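Local coordinates for protein CEL61B (Hypocrea jecorina, PDB 2VTC) that oxidatively cleaves glycosidic bonds in crystalline and amorphous polysaccharides such as cellulose, using a copper ion, a reducing agent and oxygen or hydrogen peroxide, at residues V127-E139 with T208-L220. Numbering follows the deposited sequence.
Sequences VNKNNLRWVKIQE and TKALPAGTPATQL
W134 and T215 form an antiparallel hydrogen-bonded pair, by which a short outlying strand around T215 joins strand 133-143 in the AA9 beta-sandwich, away from the copper site. W134 N donates almost straight (172°) to T215 O at 2.8 Å, and T215 N returns a more bent bond to W134 O. A water also links W134 O with T215 OG1. G214, at positive phi, packs its CA 3.3 Å from W134 O, so a beta carbon there would clash.

R133 extends the polar grip: its long chain bends at chi3 (59°), letting NE donate to A213 O (2.8 Å), which lies almost in the guanidinium plane, while NH2 donates to G214 O, tilted from that plane, through a more bent bond (134°). P216 CD lies over one guanidinium face.

Among apolar contacts, branched V135 points toward L211 and P212, presenting CG2 to L211 CG (3.8 Å) and the P212 ring. The indole of W134, buried against V118 and V175, meets A217 N at its edge, and the small A217 CB touches NE1 (3.5 Å). An alanine in place of W134 would probably open a gap beside A217 and V118 and leave a water without its NE1 donor. That water accepts from W134 NE1 (2.9 Å) and A217 N and donates to L132 O at 2.7 Å.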
# COMPACT_ATOMS: atom_id res chain seq x y z
N VAL A 127 -7.46 1.82 -15.92
CA VAL A 127 -7.70 3.08 -15.25
C VAL A 127 -6.51 4.05 -15.43
O VAL A 127 -5.35 3.61 -15.61
CB VAL A 127 -8.02 2.82 -13.74
CG1 VAL A 127 -6.73 2.53 -12.96
CG2 VAL A 127 -8.79 3.94 -13.11
N ASN A 128 -6.81 5.35 -15.40
CA ASN A 128 -5.80 6.39 -15.31
C ASN A 128 -5.48 6.56 -13.82
O ASN A 128 -6.31 7.09 -13.06
CB ASN A 128 -6.34 7.70 -15.91
CG ASN A 128 -5.33 8.85 -15.89
OD1 ASN A 128 -5.57 9.88 -16.56
ND2 ASN A 128 -4.24 8.71 -15.14
N LYS A 129 -4.31 6.07 -13.39
CA LYS A 129 -3.96 6.10 -11.95
C LYS A 129 -4.02 7.50 -11.33
O LYS A 129 -4.31 7.65 -10.14
CB LYS A 129 -2.58 5.47 -11.72
CG LYS A 129 -1.38 6.29 -12.19
CD LYS A 129 -0.10 5.45 -12.02
CE LYS A 129 1.11 6.27 -12.40
NZ LYS A 129 2.35 5.46 -12.23
N ASN A 130 -3.75 8.52 -12.14
CA ASN A 130 -3.68 9.89 -11.63
C ASN A 130 -5.05 10.46 -11.24
O ASN A 130 -5.14 11.48 -10.53
CB ASN A 130 -2.95 10.77 -12.65
CG ASN A 130 -1.54 10.26 -12.94
OD1 ASN A 130 -1.15 10.07 -14.11
ND2 ASN A 130 -0.78 10.02 -11.89
N ASN A 131 -6.12 9.79 -11.68
CA ASN A 131 -7.48 10.22 -11.32
C ASN A 131 -8.06 9.46 -10.14
O ASN A 131 -9.19 9.73 -9.72
CB ASN A 131 -8.41 10.11 -12.54
CG ASN A 131 -8.06 11.07 -13.63
OD1 ASN A 131 -7.40 12.09 -13.39
ND2 ASN A 131 -8.48 10.76 -14.84
N LEU A 132 -7.30 8.51 -9.61
CA LEU A 132 -7.76 7.73 -8.46
C LEU A 132 -7.79 8.60 -7.20
O LEU A 132 -6.91 9.44 -6.99
CB LEU A 132 -6.88 6.49 -8.24
CG LEU A 132 -6.98 5.41 -9.32
CD1 LEU A 132 -5.94 4.33 -9.09
CD2 LEU A 132 -8.40 4.79 -9.35
N ARG A 133 -8.82 8.40 -6.38
CA ARG A 133 -8.98 9.15 -5.12
C ARG A 133 -9.08 8.16 -3.98
O ARG A 133 -9.89 7.25 -4.00
CB ARG A 133 -10.21 10.09 -5.15
CG ARG A 133 -10.23 11.07 -6.36
CD ARG A 133 -11.47 12.00 -6.37
NE ARG A 133 -11.49 12.77 -5.14
CZ ARG A 133 -10.91 13.97 -4.99
NH1 ARG A 133 -10.35 14.57 -6.03
NH2 ARG A 133 -10.94 14.57 -3.81
N TRP A 134 -8.21 8.32 -2.97
CA TRP A 134 -7.99 7.28 -1.99
C TRP A 134 -8.67 7.54 -0.66
O TRP A 134 -8.71 8.67 -0.18
CB TRP A 134 -6.47 7.18 -1.76
CG TRP A 134 -5.78 6.86 -3.03
CD1 TRP A 134 -5.16 7.75 -3.88
CD2 TRP A 134 -5.64 5.57 -3.62
NE1 TRP A 134 -4.65 7.09 -4.98
CE2 TRP A 134 -4.91 5.74 -4.83
CE3 TRP A 134 -6.07 4.27 -3.26
CZ2 TRP A 134 -4.60 4.68 -5.69
CZ3 TRP A 134 -5.75 3.21 -4.12
CH2 TRP A 134 -5.03 3.43 -5.32
N VAL A 135 -9.20 6.46 -0.08
CA VAL A 135 -9.84 6.49 1.22
C VAL A 135 -9.10 5.56 2.17
O VAL A 135 -8.93 4.40 1.86
CB VAL A 135 -11.33 6.05 1.07
CG1 VAL A 135 -12.01 5.96 2.41
CG2 VAL A 135 -12.07 7.06 0.17
N LYS A 136 -8.66 6.08 3.32
CA LYS A 136 -7.91 5.24 4.28
C LYS A 136 -8.83 4.21 4.95
O LYS A 136 -9.86 4.59 5.51
CB LYS A 136 -7.27 6.11 5.35
CG LYS A 136 -6.36 5.33 6.32
CD LYS A 136 -5.81 6.23 7.42
CE LYS A 136 -4.51 6.94 7.01
NZ LYS A 136 -4.10 8.00 8.00
N ILE A 137 -8.46 2.94 4.88
CA ILE A 137 -9.26 1.87 5.51
C ILE A 137 -8.52 1.10 6.62
O ILE A 137 -9.12 0.26 7.31
CB ILE A 137 -9.85 0.87 4.46
CG1 ILE A 137 -8.73 0.15 3.68
CG2 ILE A 137 -10.83 1.62 3.54
CD1 ILE A 137 -9.14 -1.16 3.05
N GLN A 138 -7.23 1.38 6.78
CA GLN A 138 -6.40 0.75 7.82
C GLN A 138 -5.22 1.65 8.17
O GLN A 138 -4.60 2.25 7.30
CB GLN A 138 -5.93 -0.63 7.35
CG GLN A 138 -4.98 -1.41 8.29
CD GLN A 138 -3.52 -0.99 8.16
OE1 GLN A 138 -3.02 -0.69 7.05
NE2 GLN A 138 -2.81 -0.97 9.29
N GLU A 139 -4.93 1.77 9.47
CA GLU A 139 -3.69 2.43 9.90
C GLU A 139 -3.21 1.85 11.23
O GLU A 139 -4.01 1.48 12.10
CB GLU A 139 -3.87 3.96 10.02
CG GLU A 139 -4.92 4.42 11.05
CD GLU A 139 -5.03 5.91 11.21
OE1 GLU A 139 -4.30 6.67 10.51
OE2 GLU A 139 -5.85 6.34 12.06
N THR A 208 -23.65 -1.72 0.98
CA THR A 208 -24.47 -0.75 0.25
C THR A 208 -23.89 0.67 0.18
O THR A 208 -24.46 1.54 -0.49
CB THR A 208 -25.92 -0.69 0.82
OG1 THR A 208 -25.92 -0.03 2.09
CG2 THR A 208 -26.51 -2.09 0.98
N LYS A 209 -22.79 0.92 0.87
CA LYS A 209 -22.24 2.30 0.96
C LYS A 209 -21.23 2.63 -0.13
O LYS A 209 -20.32 1.83 -0.41
CB LYS A 209 -21.62 2.57 2.33
CG LYS A 209 -22.63 2.72 3.45
CD LYS A 209 -22.03 3.48 4.63
CE LYS A 209 -23.03 3.63 5.78
NZ LYS A 209 -23.47 2.31 6.35
N ALA A 210 -21.39 3.80 -0.75
CA ALA A 210 -20.43 4.30 -1.71
C ALA A 210 -19.18 4.81 -0.99
O ALA A 210 -19.25 5.32 0.13
CB ALA A 210 -21.03 5.44 -2.54
N LEU A 211 -18.03 4.68 -1.65
CA LEU A 211 -16.80 5.29 -1.14
C LEU A 211 -16.95 6.82 -1.20
O LEU A 211 -17.45 7.35 -2.20
CB LEU A 211 -15.64 4.82 -2.01
CG LEU A 211 -14.25 4.46 -1.47
CD1 LEU A 211 -14.29 3.54 -0.26
CD2 LEU A 211 -13.41 3.88 -2.60
N PRO A 212 -16.53 7.55 -0.14
CA PRO A 212 -16.62 9.01 -0.24
C PRO A 212 -15.52 9.61 -1.13
O PRO A 212 -14.73 8.87 -1.71
CB PRO A 212 -16.45 9.48 1.20
CG PRO A 212 -15.55 8.44 1.79
CD PRO A 212 -15.99 7.12 1.17
N ALA A 213 -15.48 10.93 -1.21
CA ALA A 213 -14.69 11.64 -2.20
C ALA A 213 -13.19 11.27 -2.12
O ALA A 213 -12.51 11.15 -3.14
CB ALA A 213 -14.89 13.15 -2.07
N GLY A 214 -12.70 11.06 -0.91
CA GLY A 214 -11.29 10.66 -0.73
C GLY A 214 -10.30 11.73 -1.18
O GLY A 214 -10.66 12.91 -1.35
N THR A 215 -9.05 11.31 -1.39
CA THR A 215 -7.90 12.21 -1.53
C THR A 215 -6.96 11.73 -2.67
O THR A 215 -6.58 10.56 -2.69
CB THR A 215 -7.08 12.19 -0.17
OG1 THR A 215 -7.96 12.47 0.92
CG2 THR A 215 -5.94 13.20 -0.19
N PRO A 216 -6.59 12.62 -3.61
CA PRO A 216 -5.58 12.25 -4.62
C PRO A 216 -4.29 11.79 -3.93
O PRO A 216 -3.95 12.35 -2.88
CB PRO A 216 -5.34 13.56 -5.38
CG PRO A 216 -6.65 14.33 -5.21
CD PRO A 216 -7.05 14.02 -3.78
N ALA A 217 -3.59 10.79 -4.48
CA ALA A 217 -2.38 10.27 -3.77
C ALA A 217 -1.35 11.37 -3.57
O ALA A 217 -0.60 11.34 -2.58
CB ALA A 217 -1.78 9.06 -4.48
N THR A 218 -1.33 12.34 -4.49
CA THR A 218 -0.37 13.45 -4.48
C THR A 218 -0.68 14.50 -3.40
O THR A 218 0.07 15.46 -3.23
CB THR A 218 -0.28 14.10 -5.87
OG1 THR A 218 -1.60 14.50 -6.28
CG2 THR A 218 0.28 13.11 -6.87
N GLN A 219 -1.78 14.29 -2.68
CA GLN A 219 -2.18 15.15 -1.57
C GLN A 219 -2.18 14.41 -0.21
O GLN A 219 -2.59 14.98 0.80
CB GLN A 219 -3.56 15.78 -1.85
CG GLN A 219 -3.55 16.84 -2.95
CD GLN A 219 -4.96 17.34 -3.32
OE1 GLN A 219 -5.90 17.29 -2.52
NE2 GLN A 219 -5.10 17.82 -4.55
N LEU A 220 -1.72 13.16 -0.20
CA LEU A 220 -1.74 12.37 1.05
C LEU A 220 -0.79 12.91 2.10
O LEU A 220 -1.17 13.01 3.28
CB LEU A 220 -1.43 10.90 0.81
CG LEU A 220 -2.43 10.12 -0.04
CD1 LEU A 220 -1.84 8.78 -0.38
CD2 LEU A 220 -3.81 9.93 0.66
O HOH W 1 -4.26 9.18 -7.01
O HOH W 2 -9.30 10.48 1.95